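Local coordinates for TATA-box-binding protein (Methanococcus jannaschii, PDB 2Z8U) that probably binds the TATA box of archaeal promoters, near the transcription start, as a general initiation factor that activates transcription by RNA polymerase, at residues E12-N17 with V110-L115; V19-I24 with E103-N108. All coordinates share one frame; numbering follows the deposited sequence.

Overall arrangement
Contacts 1 and 2 lie along one pair of antiparallel strands, 14-23 and 105-114, joining the two sequence repeats in mid-sheet. Their centres are about 20 Å apart, on opposite sides of the chain's centre, and contact 2 is nested inside the loop that contact 1 closes. Each contains a classic beta bulge, with the strand roles exchanged: V16 and N17 face V110 in contact 1, whereas Q107 and N108 face V19 in contact 2. This exchange fits the pseudo-twofold symmetry of the TBP saddle, and the sheet face carrying V110 and V19 is consistent with the concave surface that binds DNA in this family. Both contacts touch a second subunit, with V110 and V19 each packing on its E132.

Contact 1 (E12-N17 with V110-L115); sequences EIKIVN and VATADL
V16 has CG1 anti to its own N (chi1 167°), which puts CG2 beside that N and within 3.7 Å of T112 OG1, the two side chains crossing obliquely. T112 has its OG1 between its N and carbonyl carbon (chi1 61°), where the hydroxyl meets that methyl. Both belong to an antiparallel pairing interrupted by a classic beta bulge in the saddle-shaped TBP sheet. V16 and N17 together face V110: V16 N gives V110 O a nearly straight bond of 2.8 Å, N17 N adds a weak one to the same oxygen, and V110 N returns to N17 O at 3.1 Å from above that carbonyl's plane. Beyond the bulge the pairing is regular, K14 and T112 exchanging two bonds.

I15 and A111 lie on one side of the sheet, where the end of loop residue I13 joins them: CD1 of I15 meets CB of A111 at 3.9 Å and CG2 of I13 meets the same CB at 4.0 Å. Alanine is small enough for two branched isoleucines to converge on it, and I13 and A113 continue inward to L175 of helix 168-183. The other side, mixed in character, carries K14, T112, N17 and V110; there N17 and V110 pack on residues of a second subunit, E134 and E132. Where the strands part, a water joins them, accepting from E12 N at 2.9 Å and from D114 N at 2.8 Å.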
loop_
_atom_site.group_PDB
_atom_site.type_symbol
_atom_site.label_atom_id
_atom_site.label_comp_id
_atom_site.label_asym_id
_atom_site.label_seq_id
_atom_site.Cartn_x
_atom_site.Cartn_y
_atom_site.Cartn_z
ATOM N N GLU B 12 2.123 2.202 -40.857
ATOM C CA GLU B 12 1.810 0.791 -41.007
ATOM C C GLU B 12 2.590 -0.038 -39.997
ATOM O O GLU B 12 3.713 0.317 -39.657
ATOM C CB GLU B 12 2.150 0.356 -42.437
ATOM C CG GLU B 12 1.427 -0.890 -42.887
ATOM C CD GLU B 12 1.644 -1.218 -44.362
ATOM O OE1 GLU B 12 1.499 -2.401 -44.705
ATOM O OE2 GLU B 12 1.970 -0.321 -45.161
ATOM N N ILE B 13 1.990 -1.141 -39.538
ATOM C CA ILE B 13 2.591 -2.057 -38.576
ATOM C C ILE B 13 3.570 -3.024 -39.244
ATOM O O ILE B 13 3.243 -3.649 -40.256
ATOM C CB ILE B 13 1.476 -2.873 -37.824
ATOM C CG1 ILE B 13 0.729 -1.990 -36.810
ATOM C CG2 ILE B 13 2.005 -4.195 -37.234
ATOM C CD1 ILE B 13 1.599 -1.313 -35.733
ATOM N N LYS B 14 4.769 -3.128 -38.679
ATOM C CA LYS B 14 5.724 -4.183 -39.035
ATOM C C LYS B 14 6.003 -5.006 -37.797
ATOM O O LYS B 14 6.352 -4.443 -36.758
ATOM C CB LYS B 14 7.029 -3.566 -39.558
ATOM C CG LYS B 14 8.161 -4.585 -39.738
ATOM C CD LYS B 14 9.320 -4.009 -40.562
ATOM C CE LYS B 14 10.370 -5.087 -40.886
ATOM N NZ LYS B 14 9.767 -6.433 -41.186
ATOM N N ILE B 15 5.848 -6.335 -37.893
ATOM C CA ILE B 15 6.158 -7.221 -36.778
ATOM C C ILE B 15 7.657 -7.485 -36.849
ATOM O O ILE B 15 8.201 -7.820 -37.919
ATOM C CB ILE B 15 5.353 -8.534 -36.854
ATOM C CG1 ILE B 15 3.842 -8.236 -36.909
ATOM C CG2 ILE B 15 5.752 -9.503 -35.716
ATOM C CD1 ILE B 15 3.305 -7.496 -35.712
ATOM N N VAL B 16 8.335 -7.254 -35.739
ATOM C CA VAL B 16 9.787 -7.351 -35.727
ATOM C C VAL B 16 10.202 -8.630 -35.032
ATOM O O VAL B 16 11.152 -9.290 -35.447
ATOM C CB VAL B 16 10.461 -6.087 -35.132
ATOM C CG1 VAL B 16 11.934 -6.344 -34.845
ATOM C CG2 VAL B 16 10.339 -4.912 -36.115
ATOM N N ASN B 17 9.470 -9.010 -33.999
ATOM C CA ASN B 17 9.707 -10.287 -33.375
ATOM C C ASN B 17 8.454 -10.888 -32.768
ATOM O O ASN B 17 7.465 -10.205 -32.556
ATOM C CB ASN B 17 10.910 -10.233 -32.389
ATOM C CG ASN B 17 10.532 -9.869 -30.943
ATOM O OD1 ASN B 17 11.176 -9.016 -30.333
ATOM N ND2 ASN B 17 9.567 -10.566 -30.368
ATOM N N VAL B 110 6.685 -7.804 -30.837
ATOM C CA VAL B 110 7.131 -6.419 -30.924
ATOM C C VAL B 110 6.706 -5.972 -32.324
ATOM O O VAL B 110 7.022 -6.645 -33.311
ATOM C CB VAL B 110 8.671 -6.280 -30.779
ATOM C CG1 VAL B 110 9.148 -4.876 -31.150
ATOM C CG2 VAL B 110 9.137 -6.618 -29.352
ATOM N N ALA B 111 5.942 -4.876 -32.386
ATOM C CA ALA B 111 5.566 -4.253 -33.646
ATOM C C ALA B 111 6.137 -2.841 -33.622
ATOM O O ALA B 111 6.232 -2.199 -32.553
ATOM C CB ALA B 111 4.076 -4.195 -33.785
ATOM N N THR B 112 6.514 -2.362 -34.806
ATOM C CA THR B 112 6.976 -0.990 -34.963
ATOM C C THR B 112 6.173 -0.280 -36.056
ATOM O O THR B 112 5.602 -0.914 -36.978
ATOM C CB THR B 112 8.490 -0.914 -35.297
ATOM O OG1 THR B 112 8.753 -1.593 -36.540
ATOM C CG2 THR B 112 9.345 -1.555 -34.169
ATOM N N ALA B 113 6.111 1.044 -35.916
ATOM C CA ALA B 113 5.475 1.889 -36.903
ATOM C C ALA B 113 6.112 3.278 -36.828
ATOM O O ALA B 113 6.888 3.577 -35.934
ATOM C CB ALA B 113 3.981 1.949 -36.680
ATOM N N ASP B 114 5.815 4.115 -37.805
ATOM C CA ASP B 114 6.357 5.458 -37.788
ATOM C C ASP B 114 5.193 6.413 -37.862
ATOM O O ASP B 114 4.300 6.249 -38.701
ATOM C CB ASP B 114 7.362 5.660 -38.927
ATOM C CG ASP B 114 8.743 5.126 -38.575
ATOM O OD1 ASP B 114 9.495 5.805 -37.865
ATOM O OD2 ASP B 114 9.094 4.020 -39.000
ATOM N N LEU B 115 5.168 7.369 -36.934
ATOM C CA LEU B 115 4.040 8.304 -36.843
ATOM C C LEU B 115 3.930 9.214 -38.075
ATOM O O LEU B 115 2.839 9.657 -38.408
ATOM C CB LEU B 115 4.152 9.175 -35.593
ATOM C CG LEU B 115 3.923 8.547 -34.204
ATOM C CD1 LEU B 115 4.100 9.635 -33.147
ATOM C CD2 LEU B 115 2.544 7.893 -34.090
HETATM O O HOH W 1 4.848 3.065 -40.160
#

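Contact 2 (V19-I24 with E103-N108); sequences VVSTKI and EIKIQN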
loop_
_atom_site.group_PDB
_atom_site.type_symbol
_atom_site.label_atom_id
_atom_site.label_comp_id
_atom_site.label_asym_id
_atom_site.label_seq_id
_atom_site.Cartn_x
_atom_site.Cartn_y
_atom_site.Cartn_z
ATOM N N VAL B 19 7.196 -13.890 -29.592
ATOM C CA VAL B 19 7.519 -14.887 -28.568
ATOM C C VAL B 19 6.394 -15.919 -28.679
ATOM O O VAL B 19 5.232 -15.547 -28.712
ATOM C CB VAL B 19 7.590 -14.255 -27.150
ATOM C CG1 VAL B 19 7.793 -15.335 -26.048
ATOM C CG2 VAL B 19 8.697 -13.182 -27.088
ATOM N N VAL B 20 6.734 -17.194 -28.798
ATOM C CA VAL B 20 5.721 -18.240 -28.908
ATOM C C VAL B 20 5.913 -19.305 -27.823
ATOM O O VAL B 20 7.028 -19.463 -27.283
ATOM C CB VAL B 20 5.735 -18.924 -30.295
ATOM C CG1 VAL B 20 5.530 -17.895 -31.436
ATOM C CG2 VAL B 20 7.039 -19.749 -30.518
ATOM N N SER B 21 4.829 -20.007 -27.503
ATOM C CA SER B 21 4.910 -21.185 -26.637
ATOM C C SER B 21 4.264 -22.377 -27.300
ATOM O O SER B 21 3.413 -22.229 -28.190
ATOM C CB SER B 21 4.196 -20.945 -25.288
ATOM O OG SER B 21 2.840 -20.585 -25.523
ATOM N N THR B 22 4.660 -23.571 -26.854
ATOM C CA THR B 22 3.978 -24.772 -27.243
ATOM C C THR B 22 4.296 -25.870 -26.223
ATOM O O THR B 22 4.978 -25.615 -25.220
ATOM C CB THR B 22 4.338 -25.199 -28.699
ATOM O OG1 THR B 22 3.447 -26.232 -29.108
ATOM C CG2 THR B 22 5.780 -25.712 -28.805
ATOM N N LYS B 23 3.763 -27.062 -26.463
ATOM C CA LYS B 23 4.090 -28.230 -25.681
ATOM C C LYS B 23 4.531 -29.324 -26.652
ATOM O O LYS B 23 3.809 -29.648 -27.588
ATOM C CB LYS B 23 2.877 -28.669 -24.858
ATOM C CG LYS B 23 3.209 -29.780 -23.842
ATOM C CD LYS B 23 2.095 -29.902 -22.798
ATOM C CE LYS B 23 2.498 -30.880 -21.693
ATOM N NZ LYS B 23 2.014 -30.352 -20.386
ATOM N N ILE B 24 5.719 -29.877 -26.446
ATOM C CA ILE B 24 6.271 -30.848 -27.395
ATOM C C ILE B 24 6.238 -32.318 -26.898
ATOM O O ILE B 24 6.646 -33.230 -27.611
ATOM C CB ILE B 24 7.723 -30.427 -27.895
ATOM C CG1 ILE B 24 8.784 -30.580 -26.787
ATOM C CG2 ILE B 24 7.683 -29.006 -28.543
ATOM C CD1 ILE B 24 10.233 -30.341 -27.274
ATOM N N GLU B 103 0.813 -27.259 -31.754
ATOM C CA GLU B 103 0.278 -25.958 -32.123
ATOM C C GLU B 103 1.109 -24.842 -31.482
ATOM O O GLU B 103 1.354 -24.844 -30.270
ATOM C CB GLU B 103 -1.205 -25.862 -31.744
ATOM C CG GLU B 103 -1.770 -24.499 -31.964
ATOM C CD GLU B 103 -3.222 -24.414 -31.593
ATOM O OE1 GLU B 103 -3.759 -25.402 -31.062
ATOM O OE2 GLU B 103 -3.806 -23.334 -31.822
ATOM N N ILE B 104 1.606 -23.925 -32.307
ATOM C CA ILE B 104 2.439 -22.839 -31.830
ATOM C C ILE B 104 1.548 -21.632 -31.464
ATOM O O ILE B 104 0.794 -21.161 -32.316
ATOM C CB ILE B 104 3.465 -22.442 -32.913
ATOM C CG1 ILE B 104 4.262 -23.670 -33.414
ATOM C CG2 ILE B 104 4.351 -21.278 -32.436
ATOM C CD1 ILE B 104 4.946 -24.502 -32.364
ATOM N N LYS B 105 1.630 -21.160 -30.215
ATOM C CA LYS B 105 0.799 -20.037 -29.715
ATOM C C LYS B 105 1.622 -18.755 -29.560
ATOM O O LYS B 105 2.703 -18.778 -28.949
ATOM C CB LYS B 105 0.174 -20.418 -28.351
ATOM C CG LYS B 105 -0.616 -19.282 -27.683
ATOM C CD LYS B 105 -1.627 -19.869 -26.720
ATOM C CE LYS B 105 -1.385 -19.409 -25.304
ATOM N NZ LYS B 105 -2.086 -20.295 -24.315
ATOM N N ILE B 106 1.119 -17.632 -30.078
ATOM C CA ILE B 106 1.813 -16.367 -29.872
ATOM C C ILE B 106 1.602 -15.895 -28.438
ATOM O O ILE B 106 0.475 -15.795 -27.987
ATOM C CB ILE B 106 1.378 -15.264 -30.909
ATOM C CG1 ILE B 106 1.942 -15.600 -32.299
ATOM C CG2 ILE B 106 1.878 -13.886 -30.483
ATOM C CD1 ILE B 106 1.226 -14.833 -33.454
ATOM N N GLN B 107 2.697 -15.631 -27.730
ATOM C CA GLN B 107 2.628 -15.084 -26.385
ATOM C C GLN B 107 2.891 -13.589 -26.349
ATOM O O GLN B 107 2.360 -12.890 -25.497
ATOM C CB GLN B 107 3.628 -15.757 -25.463
ATOM C CG GLN B 107 3.320 -17.207 -25.181
ATOM C CD GLN B 107 2.059 -17.384 -24.350
ATOM O OE1 GLN B 107 1.591 -16.446 -23.691
ATOM N NE2 GLN B 107 1.493 -18.587 -24.392
ATOM N N ASN B 108 3.777 -13.127 -27.212
ATOM C CA ASN B 108 4.139 -11.703 -27.277
ATOM C C ASN B 108 4.612 -11.358 -28.690
ATOM O O ASN B 108 4.993 -12.235 -29.456
ATOM C CB ASN B 108 5.265 -11.392 -26.267
ATOM C CG ASN B 108 5.143 -10.005 -25.632
ATOM O OD1 ASN B 108 4.730 -9.044 -26.278
ATOM N ND2 ASN B 108 5.535 -9.901 -24.348
#
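The flat carboxamide of Q107 meets S21 within its own plane: NE2 donates to S21 OG at 2.7 Å, with OG 9° out of the amide plane and the bond close to straight. A bend at chi2 (-68°) folds the glutamine back over its neighbouring strand, while CG of Q107 rests against the same serine. Glutamine has the length and the N-H for this reach, and serine is small enough to take it close to the backbone.

The carbonyl plane of V19 is used from one face: N108 N and Q107 N both donate to V19 O, at 3.2 and 2.7 Å, the forked grip of a classic beta bulge. V19 N answers with a bond to N108 O, coming in from above that carbonyl's plane. The plane of the E103 carbonyl is likewise approached from above, where T22 OG1 donates to E103 O at 2.8 Å. This bond satisfies the hydroxyl of a buried threonine just where regular pairing ends.

Between these ends, S21 and K105 share two backbone bonds. On the side facing helix 77-94, CG2 of I104 presses against CB of V20 at 3.5 Å, tighter than ordinary carbon packing, and CD1 of I104 reaches CB of T22 at 3.8 Å. Branched aliphatic residues suit this tight spot, which A80 and I84 of the helix close over. On the other side, V19 and N108 lie side by side, their CB atoms 3.8 Å apart, near E132 and T131 of a second subunit. Helices on one face of the sheet and a helix-free face on the other, here touched by a second subunit, are characteristic of the TBP saddle, whose concave face binds DNA in this family.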